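Local coordinates for protein GMP reductase (Trypanosoma brucei brucei, PDB 6JIG) that probably catalyses the NADPH-dependent deamination of GMP to IMP, binding guanine nucleotides both in its TIM barrel and at a CBS-domain site, at residues R41-S46 and A253-V258; M66-G71 and K92-F97. The protein carries 1 engineered substitution. One frame throughout, in Å; residues are numbered along the deposited sequence.

Contact 1: R41-S46 and A253-V258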
loop_
_atom_site.group_PDB
_atom_site.type_symbol
_atom_site.label_atom_id
_atom_site.label_comp_id
_atom_site.label_asym_id
_atom_site.label_seq_id
_atom_site.Cartn_x
_atom_site.Cartn_y
_atom_site.Cartn_z
ATOM N N ARG A 41 -33.914 25.198 29.248
ATOM C CA ARG A 41 -35.178 25.254 29.988
ATOM C C ARG A 41 -36.246 26.023 29.217
ATOM O O ARG A 41 -37.415 25.621 29.187
ATOM C CB ARG A 41 -34.967 25.900 31.359
ATOM C CG ARG A 41 -34.359 25.045 32.483
ATOM C CD ARG A 41 -34.553 25.803 33.808
ATOM N NE ARG A 41 -33.685 25.412 34.918
ATOM C CZ ARG A 41 -33.939 24.414 35.769
ATOM N NH1 ARG A 41 -35.033 23.659 35.644
ATOM N NH2 ARG A 41 -33.088 24.158 36.754
ATOM N N ASN A 42 -35.862 27.116 28.561
ATOM C CA ASN A 42 -36.848 27.983 27.927
ATOM C C ASN A 42 -36.691 28.075 26.412
ATOM O O ASN A 42 -37.234 28.999 25.803
ATOM C CB ASN A 42 -36.791 29.368 28.571
ATOM C CG ASN A 42 -36.998 29.301 30.069
ATOM O OD1 ASN A 42 -38.078 28.944 30.531
ATOM N ND2 ASN A 42 -35.954 29.597 30.835
ATOM N N VAL A 43 -35.986 27.136 25.774
ATOM C CA VAL A 43 -35.780 27.192 24.325
ATOM C C VAL A 43 -36.119 25.837 23.722
ATOM O O VAL A 43 -35.467 24.835 24.036
ATOM C CB VAL A 43 -34.344 27.594 23.953
ATOM C CG1 VAL A 43 -34.184 27.614 22.442
ATOM C CG2 VAL A 43 -34.000 28.963 24.547
ATOM N N LYS A 44 -37.116 25.811 22.840
ATOM C CA LYS A 44 -37.516 24.609 22.122
ATOM C C LYS A 44 -36.958 24.626 20.704
ATOM O O LYS A 44 -36.772 25.688 20.106
ATOM C CB LYS A 44 -39.044 24.488 22.062
ATOM C CG LYS A 44 -39.744 24.352 23.408
ATOM C CD LYS A 44 -41.243 24.064 23.213
ATOM N N LEU A 45 -36.702 23.433 20.161
ATOM C CA LEU A 45 -36.244 23.278 18.790
ATOM C C LEU A 45 -37.083 22.219 18.091
ATOM O O LEU A 45 -37.442 21.204 18.693
ATOM C CB LEU A 45 -34.759 22.851 18.715
ATOM C CG LEU A 45 -33.719 23.800 19.294
ATOM C CD1 LEU A 45 -32.312 23.158 19.237
ATOM C CD2 LEU A 45 -33.737 25.101 18.533
ATOM N N SER A 46 -37.330 22.430 16.792
ATOM C CA SER A 46 -38.082 21.449 16.014
ATOM C C SER A 46 -37.270 20.183 15.746
ATOM O O SER A 46 -37.854 19.102 15.603
ATOM C CB SER A 46 -38.548 22.052 14.695
ATOM O OG SER A 46 -39.547 23.037 14.933
ATOM N N ALA A 253 -28.426 37.522 20.907
ATOM C CA ALA A 253 -28.214 36.123 21.292
ATOM C C ALA A 253 -29.434 35.586 22.026
ATOM O O ALA A 253 -29.923 36.202 22.976
ATOM C CB ALA A 253 -26.976 35.997 22.187
ATOM N N ASP A 254 -29.926 34.440 21.581
ATOM C CA ASP A 254 -31.083 33.823 22.205
ATOM C C ASP A 254 -30.716 32.924 23.377
ATOM O O ASP A 254 -31.554 32.702 24.259
ATOM C CB ASP A 254 -31.862 33.032 21.157
ATOM C CG ASP A 254 -32.402 33.926 20.065
ATOM O OD1 ASP A 254 -33.307 34.727 20.391
ATOM O OD2 ASP A 254 -31.915 33.863 18.903
ATOM N N VAL A 255 -29.489 32.397 23.389
ATOM C CA VAL A 255 -28.929 31.661 24.519
ATOM C C VAL A 255 -27.440 31.940 24.543
ATOM O O VAL A 255 -26.825 32.248 23.516
ATOM C CB VAL A 255 -29.157 30.124 24.451
ATOM C CG1 VAL A 255 -30.617 29.777 24.548
ATOM C CG2 VAL A 255 -28.569 29.542 23.169
ATOM N N LEU A 256 -26.856 31.826 25.724
ATOM C CA LEU A 256 -25.412 31.871 25.871
ATOM C C LEU A 256 -24.919 30.489 26.275
ATOM O O LEU A 256 -25.592 29.769 27.018
ATOM C CB LEU A 256 -24.988 32.883 26.936
ATOM C CG LEU A 256 -25.270 34.352 26.625
ATOM C CD1 LEU A 256 -24.939 35.194 27.837
ATOM C CD2 LEU A 256 -24.465 34.796 25.414
ATOM N N VAL A 257 -23.730 30.128 25.803
ATOM C CA VAL A 257 -23.131 28.837 26.135
ATOM C C VAL A 257 -21.781 29.099 26.788
ATOM O O VAL A 257 -20.829 29.507 26.111
ATOM C CB VAL A 257 -22.977 27.932 24.906
ATOM C CG1 VAL A 257 -22.362 26.580 25.318
ATOM C CG2 VAL A 257 -24.322 27.756 24.184
ATOM N N VAL A 258 -21.695 28.859 28.093
ATOM C CA VAL A 258 -20.420 28.873 28.806
ATOM C C VAL A 258 -19.695 27.586 28.452
ATOM O O VAL A 258 -20.186 26.498 28.753
ATOM C CB VAL A 258 -20.627 28.970 30.323
ATOM C CG1 VAL A 258 -19.285 28.900 31.033
ATOM C CG2 VAL A 258 -21.360 30.230 30.672
#
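V43 and V255 meet through one methyl each. CG2 of V43 lies 3.5 Å from CG1 of V255, a tight van der Waals contact. The two side chains cross at a slant, and both point toward the opposite segment from their CA atoms. V43 holds CG1 anti to its backbone N (chi1 179°), which leaves CG2 beside that N and directed at V255. V255 meets it with the methyl that lies anti to its own carbonyl carbon. The same V43 CG2 stands 4.5 Å from the carbonyl O of D254. The backbones stay well apart, with the CA atoms of V43 and V255 separated by 8.2 Å. D254 turns its carboxylate to K92, and its OD2 also accepts a hydrogen bond from the backbone N of V231. On the V43 side, OD2 of D285 accepts a hydrogen bond from the backbone N of N42, and D285 also touches both valines. Strand 43-45 pairs antiparallel with strand 37-40, whose L39 and S40 also pack on V255. Strand 255-259 belongs to the eight-stranded parallel TIM barrel, between strands 232-235 and 285-291. The contact therefore sets the small two-stranded sheet against barrel strand 255-259.

Contact 2: M66-G71 and K92-F97. With 5GP (guanosine-5'-monophosphate), chain C.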
loop_
_atom_site.group_PDB
_atom_site.type_symbol
_atom_site.label_atom_id
_atom_site.label_comp_id
_atom_site.label_asym_id
_atom_site.label_seq_id
_atom_site.Cartn_x
_atom_site.Cartn_y
_atom_site.Cartn_z
ATOM N N MET A 66 -28.848 26.225 10.029
ATOM C CA MET A 66 -29.333 25.322 11.072
ATOM C C MET A 66 -30.692 25.772 11.600
ATOM O O MET A 66 -31.592 24.951 11.804
ATOM C CB MET A 66 -28.324 25.248 12.219
ATOM C CG MET A 66 -27.018 24.545 11.874
ATOM S SD MET A 66 -27.310 22.833 11.332
ATOM C CE MET A 66 -28.465 22.236 12.572
ATOM N N ALA A 67 -30.840 27.067 11.869
ATOM C CA ALA A 67 -32.134 27.575 12.320
ATOM C C ALA A 67 -33.217 27.345 11.272
ATOM O O ALA A 67 -34.369 27.031 11.610
ATOM C CB ALA A 67 -32.012 29.062 12.664
ATOM N N ARG A 68 -32.875 27.503 9.989
ATOM C CA ARG A 68 -33.865 27.278 8.939
ATOM C C ARG A 68 -34.324 25.830 8.897
ATOM O O ARG A 68 -35.476 25.564 8.547
ATOM C CB ARG A 68 -33.312 27.697 7.577
ATOM C CG ARG A 68 -33.261 29.202 7.431
ATOM C CD ARG A 68 -32.890 29.660 6.033
ATOM N NE ARG A 68 -32.995 31.116 5.967
ATOM C CZ ARG A 68 -32.315 31.898 5.130
ATOM N NH1 ARG A 68 -31.460 31.375 4.260
ATOM N NH2 ARG A 68 -32.502 33.211 5.164
ATOM N N GLU A 69 -33.446 24.884 9.243
ATOM C CA GLU A 69 -33.846 23.490 9.327
ATOM C C GLU A 69 -34.558 23.146 10.629
ATOM O O GLU A 69 -35.004 22.007 10.788
ATOM C CB GLU A 69 -32.626 22.563 9.164
ATOM C CG GLU A 69 -31.851 22.767 7.863
ATOM C CD GLU A 69 -32.655 22.385 6.634
ATOM O OE1 GLU A 69 -33.552 21.516 6.741
ATOM O OE2 GLU A 69 -32.390 22.951 5.555
ATOM N N GLY A 70 -34.673 24.073 11.568
ATOM C CA GLY A 70 -35.361 23.778 12.805
ATOM C C GLY A 70 -34.458 23.445 13.969
ATOM O O GLY A 70 -34.969 23.144 15.057
ATOM N N GLY A 71 -33.145 23.505 13.780
ATOM C CA GLY A 71 -32.154 23.371 14.843
ATOM C C GLY A 71 -31.588 24.724 15.230
ATOM O O GLY A 71 -32.287 25.743 15.194
ATOM N N LYS A 92 -29.413 37.541 12.561
ATOM C CA LYS A 92 -30.711 38.142 12.863
ATOM C C LYS A 92 -31.281 38.877 11.663
ATOM O O LYS A 92 -32.504 39.007 11.533
ATOM C CB LYS A 92 -30.567 39.090 14.052
ATOM C CG LYS A 92 -30.383 38.358 15.371
ATOM C CD LYS A 92 -31.468 37.280 15.530
ATOM C CE LYS A 92 -31.532 36.724 16.960
ATOM N NZ LYS A 92 -32.663 35.724 17.029
ATOM N N ARG A 93 -30.415 39.333 10.765
ATOM C CA ARG A 93 -30.822 40.088 9.591
ATOM C C ARG A 93 -31.267 39.192 8.438
ATOM O O ARG A 93 -31.846 39.698 7.466
ATOM C CB ARG A 93 -29.654 41.005 9.181
ATOM C CG ARG A 93 -30.036 42.277 8.471
ATOM C CD ARG A 93 -30.582 43.352 9.393
ATOM N NE ARG A 93 -31.208 44.403 8.596
ATOM C CZ ARG A 93 -31.328 45.675 8.962
ATOM N NH1 ARG A 93 -30.861 46.104 10.131
ATOM N NH2 ARG A 93 -31.915 46.523 8.141
ATOM N N ALA A 94 -31.069 37.872 8.547
ATOM C CA ALA A 94 -31.378 36.980 7.435
ATOM C C ALA A 94 -32.856 37.033 7.056
ATOM O O ALA A 94 -33.203 36.965 5.871
ATOM C CB ALA A 94 -30.979 35.549 7.785
ATOM N N GLN A 95 -33.739 37.115 8.049
ATOM C CA GLN A 95 -35.171 37.228 7.809
ATOM C C GLN A 95 -35.821 37.800 9.060
ATOM O O GLN A 95 -35.236 37.789 10.142
ATOM C CB GLN A 95 -35.793 35.876 7.441
ATOM C CG GLN A 95 -35.580 34.796 8.484
ATOM C CD GLN A 95 -35.798 33.419 7.909
ATOM O OE1 GLN A 95 -34.995 32.938 7.095
ATOM N NE2 GLN A 95 -36.900 32.786 8.292
ATOM N N SER A 96 -37.043 38.301 8.897
ATOM C CA SER A 96 -37.767 38.912 10.005
ATOM C C SER A 96 -39.235 39.006 9.609
ATOM O O SER A 96 -39.605 38.693 8.482
ATOM C CB SER A 96 -37.199 40.296 10.344
ATOM O OG SER A 96 -37.681 40.746 11.597
ATOM N N PHE A 97 -40.075 39.434 10.546
ATOM C CA PHE A 97 -41.441 39.802 10.166
ATOM C C PHE A 97 -41.445 41.305 9.916
ATOM O O PHE A 97 -41.554 41.753 8.771
ATOM C CB PHE A 97 -42.464 39.385 11.221
ATOM C CG PHE A 97 -43.873 39.760 10.847
ATOM C CD1 PHE A 97 -44.413 39.333 9.644
ATOM C CD2 PHE A 97 -44.640 40.566 11.672
ATOM C CE1 PHE A 97 -45.711 39.690 9.266
ATOM C CE2 PHE A 97 -45.937 40.921 11.304
ATOM C CZ PHE A 97 -46.469 40.476 10.098
HETATM P P 5GP C . -35.494 40.119 -1.073
HETATM O O1P 5GP C . -36.831 39.672 -1.617
HETATM O O2P 5GP C . -35.472 41.539 -0.544
HETATM O O3P 5GP C . -34.258 39.601 -1.783
HETATM O "O5'" 5GP C . -35.392 39.395 0.330
HETATM C "C5'" 5GP C . -35.347 40.201 1.483
HETATM C "C4'" 5GP C . -34.813 39.450 2.660
HETATM O "O4'" 5GP C . -33.776 40.275 3.271
HETATM C "C3'" 5GP C . -35.880 39.227 3.728
HETATM O "O3'" 5GP C . -35.678 37.982 4.399
HETATM C "C2'" 5GP C . -35.651 40.408 4.666
HETATM O "O2'" 5GP C . -36.134 40.246 5.981
HETATM C "C1'" 5GP C . -34.130 40.557 4.608
HETATM N N9 5GP C . -33.698 41.908 4.958
HETATM C C8 5GP C . -33.013 42.216 6.070
HETATM N N7 5GP C . -32.829 43.547 6.128
HETATM C C5 5GP C . -33.440 44.091 5.047
HETATM C C6 5GP C . -33.576 45.398 4.600
HETATM O O6 5GP C . -33.075 46.336 5.256
HETATM N N1 5GP C . -34.246 45.640 3.468
HETATM C C2 5GP C . -34.783 44.640 2.751
HETATM N N2 5GP C . -35.454 44.949 1.610
HETATM N N3 5GP C . -34.662 43.339 3.158
HETATM C C4 5GP C . -33.994 43.052 4.308
#
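R68 grips Q95 side-on, with two nitrogens directed at one oxygen. NE of R68 donates to OE1 of Q95 at 2.9 Å, with an N-H...O angle of 153°. NH2 of R68 donates to the same OE1 at 3.2 Å, and this bond is more bent, at 139°. OE1 sits at the guanidinium edge, close to its plane, and the amide is turned 32° from it. NH2 approaches in the carbonyl plane, whereas NE is tilted from it. The extended R68 chain carries the guanidinium across to Q95. CB of A94 packs 3.8 Å from R68 NH2.

R93 turns the edge of its guanidinium to the bound guanosine monophosphate. Its NE donates to the guanine N7 at 3.1 Å, and its NH2 to O6, also at 3.1 Å. R93 NH2 also donates to the carbonyl O of S101. The backbone O of A94 accepts from NE of R123 and lies near the ribose O3'. D211, S210 and the backbone N of R103 give the nucleotide further hydrogen bonds. NZ of K92 forms a salt bridge with D224 and donates to the carbonyl O of L229. Helix 60-68 ends in a Schellman motif at G70, which has positive phi: G71 N donates to M66 O and G70 N to A67 O. Helix 81-93 leads into the nucleotide pocket, the GMP and GTP site associated with the CBS domains.

In the fold
Contact 1 is partly buried and apolar, a methyl pair between a two-stranded sheet and a barrel strand. Contact 2 is more buried overall, although R68 is exposed, and it is polar. It joins helix 60-68 to the segment that follows helix 81-93. The contacts share no helix or strand, but their segments touch. D254 of contact 1 and K92 of contact 2 form a salt bridge, with D254 OD2 2.7 Å from K92 NZ. L45 packs against the carbonyl oxygens of G70 and G71. Contact 2 is nested in the chain loop closed by contact 1. Contact 2 lines a nucleotide pocket through R93 to S96; the side chain of V255 lies about 14 Å from a bound GMP.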